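Local coordinates for protein prolyl-tRNA synthetase (Naegleria fowleri, PDB 6UYH) that binds halofuginone beside an ATP analogue and probably activates proline with ATP and transfers it to tRNA, as class II prolyl-tRNA synthetases do, at residues 355-360 / 371-376; 296-301 / 332-337; 476-481 / 503-508; 208-213 / 440-445. All blocks are in the same frame, centred on the assembly; numbering follows the deposited sequence. Where two conformers were deposited one is given.

Interaction 1: 355-360 / 371-376. With EDO (1,2-ethanediol), chain B.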
loop_
_atom_site.group_PDB
_atom_site.type_symbol
_atom_site.label_atom_id
_atom_site.label_comp_id
_atom_site.label_asym_id
_atom_site.label_seq_id
_atom_site.Cartn_x
_atom_site.Cartn_y
_atom_site.Cartn_z
ATOM N N VAL A 355 -0.477 12.013 -22.008
ATOM C CA VAL A 355 -0.996 10.823 -22.697
ATOM C C VAL A 355 -0.114 10.501 -23.904
ATOM O O VAL A 355 0.119 11.379 -24.757
ATOM C CB VAL A 355 -2.457 11.043 -23.118
ATOM C CG1 VAL A 355 -2.941 9.875 -23.948
ATOM C CG2 VAL A 355 -3.338 11.210 -21.870
ATOM N N PRO A 356 0.407 9.278 -24.027
ATOM C CA PRO A 356 1.402 9.018 -25.083
ATOM C C PRO A 356 0.841 8.986 -26.501
ATOM O O PRO A 356 1.570 9.333 -27.439
ATOM C CB PRO A 356 2.008 7.662 -24.676
ATOM C CG PRO A 356 1.095 7.096 -23.632
ATOM C CD PRO A 356 0.434 8.260 -22.966
ATOM N N LEU A 357 -0.415 8.596 -26.710
ATOM C CA LEU A 357 -0.915 8.470 -28.073
ATOM C C LEU A 357 -2.305 9.075 -28.180
ATOM O O LEU A 357 -3.166 8.821 -27.332
ATOM C CB LEU A 357 -0.944 7.006 -28.516
ATOM C CG LEU A 357 -1.397 6.712 -29.947
ATOM C CD1 LEU A 357 -0.437 7.322 -30.989
ATOM C CD2 LEU A 357 -1.537 5.215 -30.147
ATOM N N ARG A 358 -2.515 9.877 -29.218
ATOM C CA ARG A 358 -3.813 10.463 -29.519
ATOM C C ARG A 358 -4.309 9.940 -30.861
ATOM O O ARG A 358 -3.545 9.866 -31.829
ATOM C CB ARG A 358 -3.724 11.992 -29.548
ATOM C CG ARG A 358 -4.972 12.703 -30.036
ATOM C CD ARG A 358 -4.826 14.214 -29.897
ATOM N NE ARG A 358 -4.058 14.832 -30.978
ATOM C CZ ARG A 358 -2.997 15.615 -30.804
ATOM N NH1 ARG A 358 -2.554 15.891 -29.586
ATOM N NH2 ARG A 358 -2.377 16.131 -31.861
ATOM N N ILE A 359 -5.582 9.561 -30.908
ATOM C CA ILE A 359 -6.256 9.184 -32.147
ATOM C C ILE A 359 -7.260 10.281 -32.463
ATOM O O ILE A 359 -8.131 10.588 -31.639
ATOM C CB ILE A 359 -6.939 7.812 -32.035
ATOM C CG1 ILE A 359 -5.883 6.720 -31.835
ATOM C CG2 ILE A 359 -7.811 7.527 -33.273
ATOM C CD1 ILE A 359 -6.435 5.322 -31.714
ATOM N N GLU A 360 -7.117 10.895 -33.639
ATOM C CA GLU A 360 -8.043 11.910 -34.128
ATOM C C GLU A 360 -8.892 11.284 -35.226
ATOM O O GLU A 360 -8.352 10.782 -36.216
ATOM C CB GLU A 360 -7.295 13.131 -34.669
ATOM C CG GLU A 360 -6.292 13.758 -33.708
ATOM C CD GLU A 360 -5.400 14.782 -34.394
ATOM O OE1 GLU A 360 -5.657 15.100 -35.577
ATOM O OE2 GLU A 360 -4.442 15.267 -33.756
ATOM N N ILE A 371 -7.537 6.685 -39.904
ATOM C CA ILE A 371 -7.529 7.540 -38.727
ATOM C C ILE A 371 -6.171 8.219 -38.633
ATOM O O ILE A 371 -5.196 7.807 -39.263
ATOM C CB ILE A 371 -7.826 6.761 -37.429
ATOM C CG1 ILE A 371 -6.884 5.564 -37.303
ATOM C CG2 ILE A 371 -9.276 6.317 -37.397
ATOM C CD1 ILE A 371 -6.959 4.864 -35.965
ATOM N N MET A 372 -6.118 9.270 -37.821
ATOM C CA MET A 372 -4.909 10.058 -37.623
ATOM C C MET A 372 -4.353 9.775 -36.235
ATOM O O MET A 372 -5.098 9.791 -35.250
ATOM C CB MET A 372 -5.200 11.552 -37.789
ATOM C CG MET A 372 -4.022 12.460 -37.474
ATOM S SD MET A 372 -2.758 12.446 -38.756
ATOM C CE MET A 372 -3.670 13.134 -40.136
ATOM N N LEU A 373 -3.054 9.500 -36.162
ATOM C CA LEU A 373 -2.370 9.220 -34.909
ATOM C C LEU A 373 -1.327 10.299 -34.656
ATOM O O LEU A 373 -0.703 10.800 -35.596
ATOM C CB LEU A 373 -1.703 7.833 -34.931
ATOM C CG LEU A 373 -2.533 6.613 -34.513
ATOM C CD1 LEU A 373 -3.784 6.481 -35.358
ATOM C CD2 LEU A 373 -1.715 5.340 -34.602
ATOM N N CYS A 374 -1.151 10.668 -33.388
ATOM C CA CYS A 374 -0.121 11.627 -33.000
ATOM C C CYS A 374 0.553 11.120 -31.736
ATOM O O CYS A 374 -0.125 10.876 -30.732
ATOM C CB CYS A 374 -0.708 13.023 -32.770
ATOM S SG CYS A 374 0.533 14.282 -32.349
ATOM N N ARG A 375 1.873 10.954 -31.786
ATOM C CA ARG A 375 2.631 10.426 -30.657
ATOM C C ARG A 375 3.235 11.574 -29.852
ATOM O O ARG A 375 3.836 12.493 -30.420
ATOM C CB ARG A 375 3.712 9.447 -31.120
ATOM C CG ARG A 375 4.650 9.960 -32.201
ATOM C CD ARG A 375 5.540 8.829 -32.697
ATOM N NE ARG A 375 6.567 8.478 -31.718
ATOM C CZ ARG A 375 7.499 7.550 -31.915
ATOM N NH1 ARG A 375 7.520 6.862 -33.049
ATOM N NH2 ARG A 375 8.406 7.310 -30.978
ATOM N N ARG A 376 3.063 11.507 -28.528
ATOM C CA ARG A 376 3.388 12.611 -27.627
ATOM C C ARG A 376 4.887 12.882 -27.540
ATOM O O ARG A 376 5.297 14.036 -27.374
ATOM C CB ARG A 376 2.828 12.294 -26.236
ATOM C CG ARG A 376 3.157 13.300 -25.141
ATOM C CD ARG A 376 2.455 14.640 -25.342
ATOM N NE ARG A 376 2.798 15.542 -24.250
ATOM C CZ ARG A 376 3.840 16.370 -24.256
ATOM N NH1 ARG A 376 4.635 16.435 -25.318
ATOM N NH2 ARG A 376 4.085 17.132 -23.198
HETATM C C1 EDO B . 4.703 5.338 -36.639
HETATM O O1 EDO B . 5.516 5.004 -37.769
HETATM C C2 EDO B . 5.098 6.715 -36.118
HETATM O O2 EDO B . 6.475 6.668 -35.733
#

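Interaction 2: 296-301 / 332-337. With EDO (1,2-ethanediol), chain R.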
loop_
_atom_site.group_PDB
_atom_site.type_symbol
_atom_site.label_atom_id
_atom_site.label_comp_id
_atom_site.label_asym_id
_atom_site.label_seq_id
_atom_site.Cartn_x
_atom_site.Cartn_y
_atom_site.Cartn_z
ATOM N N ALA A 296 1.362 4.924 -17.996
ATOM C CA ALA A 296 0.466 6.035 -18.309
ATOM C C ALA A 296 -0.953 5.718 -17.850
ATOM O O ALA A 296 -1.534 4.727 -18.297
ATOM C CB ALA A 296 0.487 6.316 -19.811
ATOM N N PHE A 297 -1.525 6.592 -17.007
ATOM C CA PHE A 297 -2.894 6.392 -16.523
ATOM C C PHE A 297 -3.861 6.226 -17.686
ATOM O O PHE A 297 -4.838 5.467 -17.601
ATOM C CB PHE A 297 -3.320 7.571 -15.638
ATOM C CG PHE A 297 -3.607 8.820 -16.409
ATOM C CD1 PHE A 297 -4.902 9.158 -16.756
ATOM C CD2 PHE A 297 -2.564 9.638 -16.829
ATOM C CE1 PHE A 297 -5.164 10.299 -17.501
ATOM C CE2 PHE A 297 -2.812 10.785 -17.578
ATOM C CZ PHE A 297 -4.116 11.116 -17.918
ATOM N N CYS A 298 -3.617 6.954 -18.772
ATOM C CA CYS A 298 -4.335 6.791 -20.028
ATOM C C CYS A 298 -3.285 6.642 -21.117
ATOM O O CYS A 298 -2.412 7.506 -21.257
ATOM C CB CYS A 298 -5.248 7.989 -20.309
ATOM S SG CYS A 298 -5.983 8.007 -21.964
ATOM N N GLN A 299 -3.352 5.547 -21.869
ATOM C CA GLN A 299 -2.367 5.334 -22.926
ATOM C C GLN A 299 -2.786 5.949 -24.252
ATOM O O GLN A 299 -1.933 6.422 -25.011
ATOM C CB GLN A 299 -2.117 3.840 -23.112
ATOM C CG GLN A 299 -1.544 3.167 -21.873
ATOM C CD GLN A 299 -1.571 1.668 -22.003
ATOM O OE1 GLN A 299 -2.633 1.073 -22.187
ATOM N NE2 GLN A 299 -0.401 1.044 -21.929
ATOM N N VAL A 300 -4.083 5.937 -24.552
ATOM C CA VAL A 300 -4.602 6.412 -25.830
ATOM C C VAL A 300 -5.843 7.240 -25.548
ATOM O O VAL A 300 -6.743 6.783 -24.837
ATOM C CB VAL A 300 -4.951 5.253 -26.789
ATOM C CG1 VAL A 300 -5.456 5.801 -28.124
ATOM C CG2 VAL A 300 -3.757 4.330 -26.997
ATOM N N VAL A 301 -5.898 8.455 -26.087
ATOM C CA VAL A 301 -7.105 9.276 -26.033
ATOM C C VAL A 301 -7.671 9.379 -27.443
ATOM O O VAL A 301 -6.933 9.652 -28.399
ATOM C CB VAL A 301 -6.835 10.666 -25.420
ATOM C CG1 VAL A 301 -5.788 11.452 -26.219
ATOM C CG2 VAL A 301 -8.144 11.456 -25.283
ATOM N N ARG A 332 -5.538 1.203 -21.836
ATOM C CA ARG A 332 -6.197 2.232 -21.036
ATOM C C ARG A 332 -6.543 3.390 -21.965
ATOM O O ARG A 332 -5.680 4.176 -22.354
ATOM C CB ARG A 332 -5.309 2.654 -19.875
ATOM C CG ARG A 332 -5.065 1.512 -18.900
ATOM C CD ARG A 332 -4.195 1.915 -17.703
ATOM N NE ARG A 332 -2.843 2.341 -18.073
ATOM C CZ ARG A 332 -1.841 1.514 -18.368
ATOM N NH1 ARG A 332 -2.031 0.201 -18.358
ATOM N NH2 ARG A 332 -0.641 2.002 -18.677
ATOM N N VAL A 333 -7.814 3.487 -22.339
ATOM C CA VAL A 333 -8.247 4.371 -23.412
ATOM C C VAL A 333 -9.317 5.303 -22.869
ATOM O O VAL A 333 -10.121 4.909 -22.017
ATOM C CB VAL A 333 -8.763 3.573 -24.634
ATOM C CG1 VAL A 333 -9.880 2.611 -24.231
ATOM C CG2 VAL A 333 -9.239 4.500 -25.746
ATOM N N LYS A 334 -9.306 6.543 -23.345
ATOM C CA LYS A 334 -10.346 7.511 -23.037
ATOM C C LYS A 334 -10.957 8.037 -24.326
ATOM O O LYS A 334 -10.286 8.136 -25.356
ATOM C CB LYS A 334 -9.799 8.672 -22.207
ATOM C CG LYS A 334 -9.546 8.296 -20.760
ATOM C CD LYS A 334 -9.305 9.511 -19.886
ATOM C CE LYS A 334 -9.192 9.106 -18.425
ATOM N NZ LYS A 334 -10.346 8.261 -18.002
ATOM N N LEU A 335 -12.244 8.359 -24.261
ATOM C CA LEU A 335 -12.976 8.955 -25.371
ATOM C C LEU A 335 -13.372 10.367 -24.957
ATOM O O LEU A 335 -14.241 10.546 -24.100
ATOM C CB LEU A 335 -14.190 8.096 -25.727
ATOM C CG LEU A 335 -15.326 8.645 -26.590
ATOM C CD1 LEU A 335 -14.808 9.459 -27.756
ATOM C CD2 LEU A 335 -16.177 7.492 -27.096
ATOM N N ASP A 336 -12.731 11.368 -25.555
ATOM C CA ASP A 336 -12.992 12.764 -25.206
ATOM C C ASP A 336 -13.951 13.348 -26.240
ATOM O O ASP A 336 -13.540 13.962 -27.224
ATOM C CB ASP A 336 -11.701 13.567 -25.117
ATOM C CG ASP A 336 -11.929 14.978 -24.593
ATOM O OD1 ASP A 336 -13.103 15.366 -24.376
ATOM O OD2 ASP A 336 -10.936 15.705 -24.394
ATOM N N ASP A 337 -15.248 13.171 -25.994
ATOM C CA ASP A 337 -16.285 13.761 -26.829
ATOM C C ASP A 337 -16.948 14.962 -26.160
ATOM O O ASP A 337 -18.138 15.209 -26.373
ATOM C CB ASP A 337 -17.327 12.707 -27.200
ATOM C CG ASP A 337 -17.950 12.046 -25.987
ATOM O OD1 ASP A 337 -17.510 12.323 -24.849
ATOM O OD2 ASP A 337 -18.889 11.244 -26.175
HETATM C C1 EDO R . -2.056 -2.648 -22.946
HETATM O O1 EDO R . -1.362 -3.895 -23.073
HETATM C C2 EDO R . -1.596 -1.961 -21.669
HETATM O O2 EDO R . -0.175 -1.775 -21.723
#

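Interaction 3: 476-481 / 503-508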
loop_
_atom_site.group_PDB
_atom_site.type_symbol
_atom_site.label_atom_id
_atom_site.label_comp_id
_atom_site.label_asym_id
_atom_site.label_seq_id
_atom_site.Cartn_x
_atom_site.Cartn_y
_atom_site.Cartn_z
ATOM N N LEU A 476 29.668 8.673 -7.994
ATOM C CA LEU A 476 28.361 8.139 -8.345
ATOM C C LEU A 476 28.367 6.620 -8.220
ATOM O O LEU A 476 27.608 6.051 -7.432
ATOM C CB LEU A 476 27.989 8.609 -9.757
ATOM C CG LEU A 476 28.093 10.137 -9.914
ATOM C CD1 LEU A 476 27.810 10.555 -11.363
ATOM C CD2 LEU A 476 27.182 10.876 -8.917
ATOM N N CYS A 477 29.284 5.957 -8.920
ATOM C CA CYS A 477 29.487 4.529 -8.730
ATOM C C CYS A 477 30.790 4.149 -9.406
ATOM O O CYS A 477 31.327 4.894 -10.227
ATOM C CB CYS A 477 28.340 3.711 -9.313
ATOM S SG CYS A 477 28.271 3.785 -11.109
ATOM N N VAL A 478 31.287 2.968 -9.057
ATOM C CA VAL A 478 32.300 2.283 -9.853
ATOM C C VAL A 478 31.559 1.316 -10.776
ATOM O O VAL A 478 31.010 0.304 -10.287
ATOM C CB VAL A 478 33.314 1.554 -8.964
ATOM C CG1 VAL A 478 34.376 0.876 -9.820
ATOM C CG2 VAL A 478 33.949 2.534 -7.974
ATOM N N PRO A 479 31.467 1.598 -12.074
ATOM C CA PRO A 479 30.635 0.763 -12.956
ATOM C C PRO A 479 31.014 -0.711 -12.876
ATOM O O PRO A 479 32.200 -1.058 -12.870
ATOM C CB PRO A 479 30.918 1.343 -14.346
ATOM C CG PRO A 479 31.247 2.782 -14.086
ATOM C CD PRO A 479 32.022 2.770 -12.778
ATOM N N LEU A 480 29.989 -1.581 -12.792
ATOM C CA LEU A 480 30.233 -3.023 -12.781
ATOM C C LEU A 480 30.955 -3.482 -14.039
ATOM O O LEU A 480 31.871 -4.317 -13.974
ATOM C CB LEU A 480 28.914 -3.796 -12.647
ATOM C CG LEU A 480 28.035 -3.522 -11.439
ATOM C CD1 LEU A 480 26.866 -4.489 -11.453
ATOM C CD2 LEU A 480 28.843 -3.665 -10.163
ATOM N N ASP A 481 30.535 -2.980 -15.197
ATOM C CA ASP A 481 31.104 -3.387 -16.479
ATOM C C ASP A 481 32.174 -2.371 -16.866
ATOM O O ASP A 481 31.859 -1.254 -17.279
ATOM C CB ASP A 481 30.004 -3.474 -17.534
ATOM C CG ASP A 481 30.497 -4.023 -18.861
ATOM O OD1 ASP A 481 31.719 -4.237 -19.034
ATOM O OD2 ASP A 481 29.642 -4.237 -19.743
ATOM N N PRO A 503 45.998 3.983 -9.548
ATOM C CA PRO A 503 44.631 3.710 -10.016
ATOM C C PRO A 503 44.509 2.288 -10.561
ATOM O O PRO A 503 45.385 1.807 -11.287
ATOM C CB PRO A 503 44.419 4.764 -11.110
ATOM C CG PRO A 503 45.324 5.909 -10.700
ATOM C CD PRO A 503 46.557 5.220 -10.128
ATOM N N ASN A 504 43.424 1.594 -10.176
ATOM C CA ASN A 504 43.213 0.225 -10.633
ATOM C C ASN A 504 41.797 -0.032 -11.127
ATOM O O ASN A 504 41.429 -1.194 -11.338
ATOM C CB ASN A 504 43.592 -0.803 -9.546
ATOM C CG ASN A 504 42.830 -0.630 -8.241
ATOM O OD1 ASN A 504 41.879 0.151 -8.138
ATOM N ND2 ASN A 504 43.257 -1.386 -7.223
ATOM N N CYS A 505 41.004 1.011 -11.333
ATOM C CA CYS A 505 39.704 0.901 -11.987
ATOM C C CYS A 505 39.284 2.301 -12.397
ATOM O O CYS A 505 39.996 3.282 -12.146
ATOM C CB CYS A 505 38.659 0.252 -11.065
ATOM S SG CYS A 505 38.310 1.226 -9.600
ATOM N N TRP A 506 38.117 2.390 -13.039
ATOM C CA TRP A 506 37.514 3.660 -13.404
ATOM C C TRP A 506 36.294 3.905 -12.537
ATOM O O TRP A 506 35.494 2.990 -12.317
ATOM C CB TRP A 506 37.091 3.664 -14.876
ATOM C CG TRP A 506 38.235 3.625 -15.843
ATOM C CD1 TRP A 506 38.804 2.512 -16.386
ATOM C CD2 TRP A 506 38.918 4.750 -16.412
ATOM N NE1 TRP A 506 39.811 2.874 -17.257
ATOM C CE2 TRP A 506 39.901 4.242 -17.289
ATOM C CE3 TRP A 506 38.799 6.139 -16.261
ATOM C CZ2 TRP A 506 40.764 5.074 -18.012
ATOM C CZ3 TRP A 506 39.655 6.967 -16.981
ATOM C CH2 TRP A 506 40.628 6.426 -17.844
ATOM N N ALA A 507 36.165 5.128 -12.035
ATOM C CA ALA A 507 34.996 5.533 -11.266
ATOM C C ALA A 507 34.232 6.640 -11.983
ATOM O O ALA A 507 34.820 7.523 -12.621
ATOM C CB ALA A 507 35.395 6.006 -9.860
ATOM N N LEU A 508 32.906 6.601 -11.847
ATOM C CA LEU A 508 32.038 7.634 -12.395
ATOM C C LEU A 508 31.783 8.684 -11.315
ATOM O O LEU A 508 31.309 8.359 -10.218
ATOM C CB LEU A 508 30.730 7.009 -12.887
ATOM C CG LEU A 508 29.844 7.847 -13.809
ATOM C CD1 LEU A 508 30.499 8.044 -15.159
ATOM C CD2 LEU A 508 28.445 7.187 -13.943
#

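Interaction 4: 208-213 / 440-445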
loop_
_atom_site.group_PDB
_atom_site.type_symbol
_atom_site.label_atom_id
_atom_site.label_comp_id
_atom_site.label_asym_id
_atom_site.label_seq_id
_atom_site.Cartn_x
_atom_site.Cartn_y
_atom_site.Cartn_z
ATOM N N LYS A 208 28.998 1.406 -5.032
ATOM C CA LYS A 208 29.366 2.663 -4.400
ATOM C C LYS A 208 30.752 2.575 -3.764
ATOM O O LYS A 208 31.233 1.495 -3.400
ATOM C CB LYS A 208 28.327 3.059 -3.349
ATOM C CG LYS A 208 27.012 3.492 -3.947
ATOM C CD LYS A 208 26.118 4.079 -2.875
ATOM C CE LYS A 208 24.739 4.386 -3.420
ATOM N NZ LYS A 208 23.890 4.997 -2.365
ATOM N N THR A 209 31.418 3.728 -3.672
ATOM C CA THR A 209 32.697 3.794 -2.980
ATOM C C THR A 209 32.504 3.651 -1.468
ATOM O O THR A 209 31.387 3.697 -0.950
ATOM C CB THR A 209 33.391 5.119 -3.280
ATOM O OG1 THR A 209 32.545 6.184 -2.832
ATOM C CG2 THR A 209 33.608 5.267 -4.768
ATOM N N GLU A 210 33.623 3.520 -0.750
ATOM C CA GLU A 210 33.540 3.331 0.697
ATOM C C GLU A 210 32.819 4.497 1.372
ATOM O O GLU A 210 32.070 4.298 2.335
ATOM C CB GLU A 210 34.937 3.140 1.286
ATOM C CG GLU A 210 35.593 1.827 0.878
ATOM C CD GLU A 210 34.757 0.614 1.254
ATOM O OE1 GLU A 210 34.350 0.518 2.431
ATOM O OE2 GLU A 210 34.497 -0.237 0.372
ATOM N N ASN A 211 33.010 5.716 0.864
ATOM C CA ASN A 211 32.387 6.877 1.491
ATOM C C ASN A 211 30.887 6.926 1.241
ATOM O O ASN A 211 30.136 7.412 2.095
ATOM C CB ASN A 211 33.050 8.166 0.993
ATOM C CG ASN A 211 32.356 9.417 1.507
ATOM O OD1 ASN A 211 32.329 9.674 2.711
ATOM N ND2 ASN A 211 31.799 10.208 0.593
ATOM N N GLU A 212 30.424 6.425 0.098
ATOM C CA GLU A 212 29.019 6.533 -0.250
ATOM C C GLU A 212 28.208 5.297 0.103
ATOM O O GLU A 212 26.978 5.373 0.121
ATOM C CB GLU A 212 28.863 6.834 -1.745
ATOM C CG GLU A 212 29.278 8.246 -2.124
ATOM C CD GLU A 212 28.314 9.293 -1.590
ATOM O OE1 GLU A 212 27.093 9.034 -1.592
ATOM O OE2 GLU A 212 28.778 10.371 -1.164
ATOM N N LYS A 213 28.846 4.166 0.388
ATOM C CA LYS A 213 28.076 2.964 0.667
ATOM C C LYS A 213 27.410 3.057 2.041
ATOM O O LYS A 213 27.782 3.869 2.894
ATOM C CB LYS A 213 28.969 1.723 0.599
ATOM C CG LYS A 213 29.803 1.498 1.839
ATOM C CD LYS A 213 30.449 0.112 1.823
ATOM C CE LYS A 213 31.296 -0.122 3.065
ATOM N NZ LYS A 213 30.528 0.053 4.334
ATOM N N TRP A 440 40.808 5.670 -10.748
ATOM C CA TRP A 440 40.353 5.621 -9.370
ATOM C C TRP A 440 41.152 4.592 -8.589
ATOM O O TRP A 440 41.388 3.490 -9.082
ATOM C CB TRP A 440 38.859 5.283 -9.329
ATOM C CG TRP A 440 38.279 5.200 -7.959
ATOM C CD1 TRP A 440 37.707 4.108 -7.381
ATOM C CD2 TRP A 440 38.224 6.246 -6.981
ATOM N NE1 TRP A 440 37.292 4.410 -6.106
ATOM C CE2 TRP A 440 37.589 5.717 -5.840
ATOM C CE3 TRP A 440 38.633 7.580 -6.964
ATOM C CZ2 TRP A 440 37.367 6.474 -4.685
ATOM C CZ3 TRP A 440 38.418 8.330 -5.812
ATOM C CH2 TRP A 440 37.791 7.775 -4.695
ATOM N N HIS A 441 41.594 4.968 -7.390
ATOM C CA HIS A 441 42.000 4.006 -6.371
ATOM C C HIS A 441 41.197 4.331 -5.126
ATOM O O HIS A 441 41.236 5.466 -4.644
ATOM C CB HIS A 441 43.502 4.059 -6.082
ATOM C CG HIS A 441 43.969 2.954 -5.187
ATOM N ND1 HIS A 441 44.932 2.044 -5.568
ATOM C CD2 HIS A 441 43.591 2.600 -3.934
ATOM C CE1 HIS A 441 45.132 1.181 -4.587
ATOM N NE2 HIS A 441 44.327 1.494 -3.586
ATOM N N GLU A 442 40.478 3.338 -4.606
ATOM C CA GLU A 442 39.518 3.577 -3.532
ATOM C C GLU A 442 40.177 4.233 -2.326
ATOM O O GLU A 442 41.221 3.780 -1.840
ATOM C CB GLU A 442 38.861 2.259 -3.117
ATOM C CG GLU A 442 37.967 2.384 -1.883
ATOM C CD GLU A 442 36.810 3.363 -2.087
ATOM O OE1 GLU A 442 36.154 3.307 -3.148
ATOM O OE2 GLU A 442 36.570 4.192 -1.184
ATOM N N SER A 443 39.550 5.308 -1.843
ATOM C CA SER A 443 40.050 6.090 -0.723
ATOM C C SER A 443 39.014 7.130 -0.316
ATOM O O SER A 443 38.604 7.944 -1.147
ATOM C CB SER A 443 41.362 6.778 -1.096
ATOM O OG SER A 443 41.695 7.798 -0.177
ATOM N N LYS A 444 38.582 7.116 0.950
ATOM C CA LYS A 444 37.689 8.173 1.422
ATOM C C LYS A 444 38.345 9.544 1.294
ATOM O O LYS A 444 37.691 10.526 0.918
ATOM C CB LYS A 444 37.281 7.914 2.876
ATOM C CG LYS A 444 36.352 6.728 3.068
ATOM C CD LYS A 444 36.049 6.504 4.546
ATOM C CE LYS A 444 34.998 5.420 4.741
ATOM N NZ LYS A 444 34.749 5.128 6.183
ATOM N N ALA A 445 39.640 9.627 1.605
ATOM C CA ALA A 445 40.338 10.908 1.552
ATOM C C ALA A 445 40.443 11.431 0.125
ATOM O O ALA A 445 40.319 12.641 -0.107
ATOM C CB ALA A 445 41.725 10.774 2.178
HETATM O O HOH W 1 35.285 6.715 -0.773
#

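Interaction 1: 355-360 / 371-376
Leu357, Ile359, Ile371 and Leu373 mesh on one face of an antiparallel strand pair, 357-360 against 371-375, in the mixed sheet of the anticodon-binding domain. The pair is regular: the short axes approach to 4.7 Å at 157°, with Arg358/Cys374 and Glu360/Met372 as hydrogen-bonded pairs and Leu357/Arg375 and Ile359/Leu373 as non-hydrogen-bonded ones. The apolar bumps interlock along the strands. CD1 of Leu357 fits diagonally between the Cys374 carbonyl, 3.6 Å from its O, and the branch point of Leu373. Ile359 runs beside Leu373, pointing the same way, while its CG2 lies 3.9 Å from Ile371 CD1. Val397 and Leu398 of helix 391-415 cover Leu357 on this face.

The other face pairs charged Arg358 and Glu360 with sulfur-bearing Cys374 and Met372. Arg358 leaves with CG anti to the backbone N (chi1 172°) and bends at chi3, which lays its guanidinium against Cys374: NH2 sits 3.5 Å from SG, with Cys374 CB over the guanidinium face. Both NE and NH2 of Arg358 grip a single oxygen, Glu360 OE2, nearly in the guanidinium plane, and NH1 has a second carboxylate in Glu351. This side-on salt bridge holds the Arg358 guanidinium against Glu360, whose other oxygen, OE1, rests 3.6 Å from Met372 CG as the two chains run side by side.

Ahead of strand 357-360, the loop carrying Val355 and Pro356 receives Arg376, whose guanidinium goes on to Asp285. Pro356 O accepts Arg376 N at 2.9 Å, and Arg376 CB nests against Val355 O at 3.2 Å.

Interaction 2: 296-301 / 332-337
Arg332 reaches back over the chain that leads into strand 300-304 and takes hold of Ala296 O with two nitrogens, NE at 2.7 Å and NH2 at 2.9 Å. The site lies at the entrance to a parallel pair, 300-301 with 333-335, on the margin of the mixed sheet of the anticodon-binding domain. Ala296 O lies 1° from the guanidinium plane, so both donors meet it edge-on, and both come from the same face of the carbonyl plane. A bend at chi3 (-62°) turns the guanidinium back to this carbonyl.

Over one guanidinium face lies the Gln299 amide, stacked with the planes 22° apart. The same amide also ties down the Arg332 backbone: its OE1 accepts Arg332 N on a lone pair at 2.9 Å. Arg332 O answers by accepting two donors, Gln299 N and Val300 N, a forked arrangement just ahead of the regular parallel pairing, which begins with Lys334 N to Val300 O. The Gln299 amide is held in turn through NE2, which donates to Pro293 O and to an ethanediol probably from the crystallisation liquor.

Further along, Cys298 SG packs on the aliphatic part of Lys334, and Val301 lies alongside Asp336, whose carboxylate is engaged by Arg338 and Trp350. Tyr323 and Glu327 of helix 313-328 pack on Val333, and Val333 CG2 approaches Val300 O to 3.5 Å.

Interaction 3: 476-481 / 503-508
A classic beta bulge joins strand 476-479 to strand 505-508: Leu476 and Cys477 both face Leu508. The evidence is in the shared acceptor. Leu508 O takes Leu476 N at 2.8 Å and, weakly, Cys477 N at 3.4 Å, while Leu508 N returns a 2.8 Å bond to Cys477 O. Leu476 points toward the partner strand, where its CB lies 3.4 Å from Leu508 O and its CD1 meets Leu508 CG at an oblique crossing.

These antiparallel strands belong to the C-terminal domain of the prolyl-tRNA synthetase family. Here strand 474-479 also pairs with strand 204-207, Val478 bonding through its backbone to Thr207, so strand 474-479 is paired on one edge with 505-512 and on the other with a strand of the catalytic core.

Past the bulge the strands diverge, and the contact passes to side chains. Val478 sends CG1 anti to its own nitrogen (chi1 -179°), placing that methyl 3.5 Å from Trp506 O and 4.0 Å from Cys505 SG; CG2 turns to Ala507 CB. Pro479, lacking an N-H, sets CD 3.5 Å from Trp506 O, an oxygen that accepts Gln482 NE2 instead. The Trp506 indole leads away to Phe485, its NE1 bonded to Pro486 O.

Interaction 4: 208-213 / 440-445
Glu442 projects at Thr209 and Glu210. CB sets out with CG anti to the backbone N (chi1 173°); the bend at chi2 (60°) then turns the carboxylate toward the 208-213 loop. CG passes 3.7 Å from Glu210 CG, and CD lies 3.6 Å from that same atom. The two carboxylate oxygens divide the work. OE1 rests 3.3 Å from Thr209 CB and takes a weak bond from Trp440 NE1, in the plane of the indole. OE2 accepts Glu210 N at 3.1 Å, met from above the carboxylate plane, and accepts a hydrogen bond from a water that itself accepts one from Asn211 N.

Thus one carboxylate engages consecutive backbone N-H groups, one directly and one through water, at the start of a turn with helical backbone angles in the catalytic core. Its own residue lies in the C-terminal domain just ahead of helix 444-457, which is N-capped by Ser443.

The Thr209 and Trp440 side chains cross at about a right angle, CG2 3.9 Å from CZ2, while Thr209 OG1 is hydrogen-bonded to Glu447 and Ser475. Asn211 also reaches Glu447, through ND2. The extended Lys444 chain reaches the loop, its CE 4.0 Å from Glu210 O.

How the interactions relate
The four contacts form two groups. Interactions 1 and 2 have centres 10 Å apart in one mixed sheet of the anticodon-binding domain, where the backbone of Val301 of interaction 2 is hydrogen-bonded to Leu357 and Ile359 of interaction 1. Interaction 3 lies within the C-terminal domain and interaction 4 joins it to the catalytic core; their centres are 10 Å apart and they meet at Trp440, whose backbone pairs with Asn504 and Cys505. Between the groups the centres lie 42 to 48 Å apart, and interactions 1 and 2 are nested in the loop that interaction 4 closes. The Leu476 and Asn211 side chains are about 10 Å from the ATP analogue, near the nucleotide pocket without lining it.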